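Local coordinates for protein Csc2 (Thermofilum pendens, PDB 4TXD) that probably binds CRISPR RNA as the Cas7-family backbone subunit of a type I-D interference complex, and carries a bound zinc ion, at residues T78-S83 and P201-Q206. Sequence-based numbering, arbitrary orientation.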
ATOM      1  N   THR A  78      15.582  10.591  -9.861  1.00 18.93           N
ATOM      2  CA  THR A  78      15.417   9.936 -11.145  1.00 19.64           C
ATOM      3  C   THR A  78      15.077  10.977 -12.205  1.00 23.73           C
ATOM      4  O   THR A  78      14.657  12.079 -11.888  1.00 20.51           O
ATOM      5  CB  THR A  78      14.315   8.852 -11.087  1.00 20.73           C
ATOM      6  OG1 THR A  78      14.399   8.028 -12.252  1.00 24.68           O
ATOM      7  CG2 THR A  78      12.907   9.491 -11.001  1.00 19.75           C
ATOM      8  N   THR A  79      15.256  10.627 -13.472  1.00 21.79           N
ATOM      9  CA  THR A  79      15.061  11.599 -14.547  1.00 22.66           C
ATOM     10  C   THR A  79      13.683  11.543 -15.190  1.00 22.11           C
ATOM     11  O   THR A  79      13.232  10.487 -15.606  1.00 26.85           O
ATOM     12  CB  THR A  79      16.116  11.396 -15.663  1.00 35.06           C
ATOM     13  OG1 THR A  79      17.419  11.570 -15.104  1.00 36.26           O
ATOM     14  CG2 THR A  79      15.906  12.391 -16.819  1.00 23.62           C
ATOM     15  N   LEU A  80      13.042  12.684 -15.309  1.00 18.82           N
ATOM     16  CA  LEU A  80      11.849  12.821 -16.085  1.00 19.91           C
ATOM     17  C   LEU A  80      12.209  13.441 -17.419  1.00 24.24           C
ATOM     18  O   LEU A  80      12.737  14.494 -17.447  1.00 24.28           O
ATOM     19  CB  LEU A  80      10.882  13.773 -15.420  1.00 28.12           C
ATOM     20  CG  LEU A  80      10.048  13.415 -14.224  1.00 31.97           C
ATOM     21  CD1 LEU A  80       9.188  14.604 -13.872  1.00 21.99           C
ATOM     22  CD2 LEU A  80       9.203  12.213 -14.511  1.00 28.01           C
ATOM     23  N   GLU A  81      11.913  12.752 -18.498  1.00 25.13           N
ATOM     24  CA  GLU A  81      12.042  13.303 -19.836  1.00 26.74           C
ATOM     25  C   GLU A  81      10.700  13.862 -20.261  1.00 36.49           C
ATOM     26  O   GLU A  81       9.667  13.202 -20.118  1.00 31.52           O
ATOM     27  CB  GLU A  81      12.517  12.242 -20.827  1.00 27.98           C
ATOM     28  CG  GLU A  81      13.859  12.569 -21.448  1.00 58.08           C
ATOM     29  CD  GLU A  81      14.920  11.555 -21.095  1.00 70.08           C
ATOM     30  OE1 GLU A  81      14.619  10.344 -21.152  1.00 62.48           O
ATOM     31  OE2 GLU A  81      16.052  11.970 -20.760  1.00 70.16           O
ATOM     32  N   TYR A  82      10.712  15.091 -20.762  1.00 25.62           N
ATOM     33  CA  TYR A  82       9.481  15.752 -21.179  1.00 31.25           C
ATOM     34  C   TYR A  82       9.766  16.677 -22.362  1.00 30.81           C
ATOM     35  O   TYR A  82      10.889  16.695 -22.882  1.00 31.74           O
ATOM     36  CB  TYR A  82       8.855  16.513 -20.012  1.00 28.47           C
ATOM     37  CG  TYR A  82       9.674  17.679 -19.478  1.00 30.94           C
ATOM     38  CD1 TYR A  82      10.800  17.470 -18.687  1.00 23.34           C
ATOM     39  CD2 TYR A  82       9.290  18.989 -19.731  1.00 32.96           C
ATOM     40  CE1 TYR A  82      11.537  18.532 -18.187  1.00 25.69           C
ATOM     41  CE2 TYR A  82      10.012  20.064 -19.227  1.00 35.00           C
ATOM     42  CZ  TYR A  82      11.137  19.836 -18.460  1.00 29.07           C
ATOM     43  OH  TYR A  82      11.856  20.910 -17.962  1.00 29.13           O
ATOM     44  N   SER A  83       8.753  17.423 -22.796  1.00 41.09           N
ATOM     45  CA  SER A  83       8.846  18.189 -24.040  1.00 55.29           C
ATOM     46  C   SER A  83       9.947  19.246 -23.992  1.00 37.78           C
ATOM     47  O   SER A  83      10.686  19.436 -24.959  1.00 51.90           O
ATOM     48  CB  SER A  83       7.506  18.858 -24.361  1.00 49.61           C
ATOM     49  OG  SER A  83       7.192  19.833 -23.380  1.00 63.59           O
ATOM     50  N   PRO A 201       6.813   3.641  -8.820  1.00 17.68           N
ATOM     51  CA  PRO A 201       7.474   4.696  -8.033  1.00 18.57           C
ATOM     52  C   PRO A 201       6.577   5.934  -7.998  1.00 16.24           C
ATOM     53  O   PRO A 201       5.807   6.115  -8.941  1.00 18.40           O
ATOM     54  CB  PRO A 201       8.769   4.993  -8.819  1.00 18.78           C
ATOM     55  CG  PRO A 201       8.925   3.833  -9.791  1.00 19.71           C
ATOM     56  CD  PRO A 201       7.517   3.360 -10.082  1.00 19.98           C
ATOM     57  N   ALA A 202       6.675   6.766  -6.959  1.00 19.63           N
ATOM     58  CA  ALA A 202       5.983   8.043  -6.973  1.00 20.57           C
ATOM     59  C   ALA A 202       6.976   9.163  -7.311  1.00 15.85           C
ATOM     60  O   ALA A 202       8.004   9.329  -6.643  1.00 18.84           O
ATOM     61  CB  ALA A 202       5.295   8.302  -5.648  1.00 16.40           C
ATOM     62  N   PHE A 203       6.680   9.901  -8.356  1.00 18.97           N
ATOM     63  CA  PHE A 203       7.574  10.905  -8.901  1.00 18.10           C
ATOM     64  C   PHE A 203       7.213  12.366  -8.542  1.00 19.91           C
ATOM     65  O   PHE A 203       6.123  12.774  -8.730  1.00 17.55           O
ATOM     66  CB  PHE A 203       7.589  10.807 -10.419  1.00 16.52           C
ATOM     67  CG  PHE A 203       8.027   9.490 -10.962  1.00 22.76           C
ATOM     68  CD1 PHE A 203       7.133   8.474 -11.151  1.00 18.69           C
ATOM     69  CD2 PHE A 203       9.322   9.285 -11.320  1.00 21.18           C
ATOM     70  CE1 PHE A 203       7.525   7.276 -11.660  1.00 20.66           C
ATOM     71  CE2 PHE A 203       9.727   8.094 -11.832  1.00 23.77           C
ATOM     72  CZ  PHE A 203       8.829   7.080 -11.999  1.00 22.81           C
ATOM     73  N   ALA A 204       8.172  13.129  -8.057  1.00 18.52           N
ATOM     74  CA  ALA A 204       7.971  14.564  -7.875  1.00 19.60           C
ATOM     75  C   ALA A 204       7.903  15.225  -9.250  1.00 19.71           C
ATOM     76  O   ALA A 204       8.499  14.734 -10.211  1.00 17.49           O
ATOM     77  CB  ALA A 204       9.085  15.170  -7.036  1.00 17.90           C
ATOM     78  N   THR A 205       7.160  16.302  -9.357  1.00 21.17           N
ATOM     79  CA  THR A 205       7.064  17.014 -10.623  1.00 23.49           C
ATOM     80  C   THR A 205       8.043  18.177 -10.722  1.00 22.29           C
ATOM     81  O   THR A 205       8.203  18.766 -11.749  1.00 23.85           O
ATOM     82  CB  THR A 205       5.672  17.590 -10.841  1.00 20.84           C
ATOM     83  OG1 THR A 205       5.349  18.435  -9.771  1.00 20.71           O
ATOM     84  CG2 THR A 205       4.672  16.531 -10.923  1.00 25.24           C
ATOM     85  N   GLN A 206       8.684  18.481  -9.617  1.00 22.40           N
ATOM     86  CA  GLN A 206       9.679  19.545  -9.558  1.00 25.82           C
ATOM     87  C   GLN A 206      10.879  19.079  -8.759  1.00 24.22           C
ATOM     88  O   GLN A 206      10.747  18.253  -7.840  1.00 20.20           O
ATOM     89  CB  GLN A 206       9.097  20.816  -8.916  1.00 21.82           C
ATOM     90  CG  GLN A 206       7.886  21.397  -9.628  1.00 23.08           C
ATOM     91  CD  GLN A 206       7.157  22.405  -8.765  1.00 27.77           C
ATOM     92  OE1 GLN A 206       6.749  22.098  -7.640  1.00 27.32           O
ATOM     93  NE2 GLN A 206       6.993  23.618  -9.281  1.00 28.96           N
TER
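Thr78 and Phe203 meet through carbon alone. The threonine methyl CG2 lies 3.6 Å from Phe203 CE2 and equally near CD2, close to the plane of the ring, so the methyl abuts the ring's edge. The torsion explains this: OG1 stands anti to the backbone N (chi1 -166°), which puts CG2 between N and the carbonyl carbon and leaves it to face the phenyl group. Phe203 contributes by carrying its ring beside its own backbone N (chi1 -59°), reaching across a gap of 8.2 Å between its CA and that of Thr78.

Leu80, two residues further along the same side of its strand, adds the second apolar contact. Its CD2 approaches Phe203 CD2 at 4.3 Å, a looser fit, from a direction oblique to the ring. The other branch diverges: CD1 sits 3.7 Å from Ala204 O, at van der Waals distance. That carbonyl oxygen is buried here and finds no hydrogen-bond partner in the model, and the methyl lying against it cannot supply one.

No hydrogen bond joins the segments, which fits their geometry: the strand axes pass 8.8 Å apart, with directions 73° apart. Strand 85-92 lies between them in the antiparallel sheet of this RRM-type fold, pairing through its backbone with Thr78 and Leu80 on one edge and with Ala202 and Ala204 on the other. Helix 295-301 packs on the same cluster, Ala299 touching both Leu80 and Phe203.

The contact is therefore a small hydrophobic link across an intervening strand, joining an edge strand, 77-82, to the sheet interior beneath a helix, away from the zinc site. With 170 Å² buried and no polar bond, it probably rests on dispersion and the burial of carbon surface, set against the likely desolvation cost of Ala204 O.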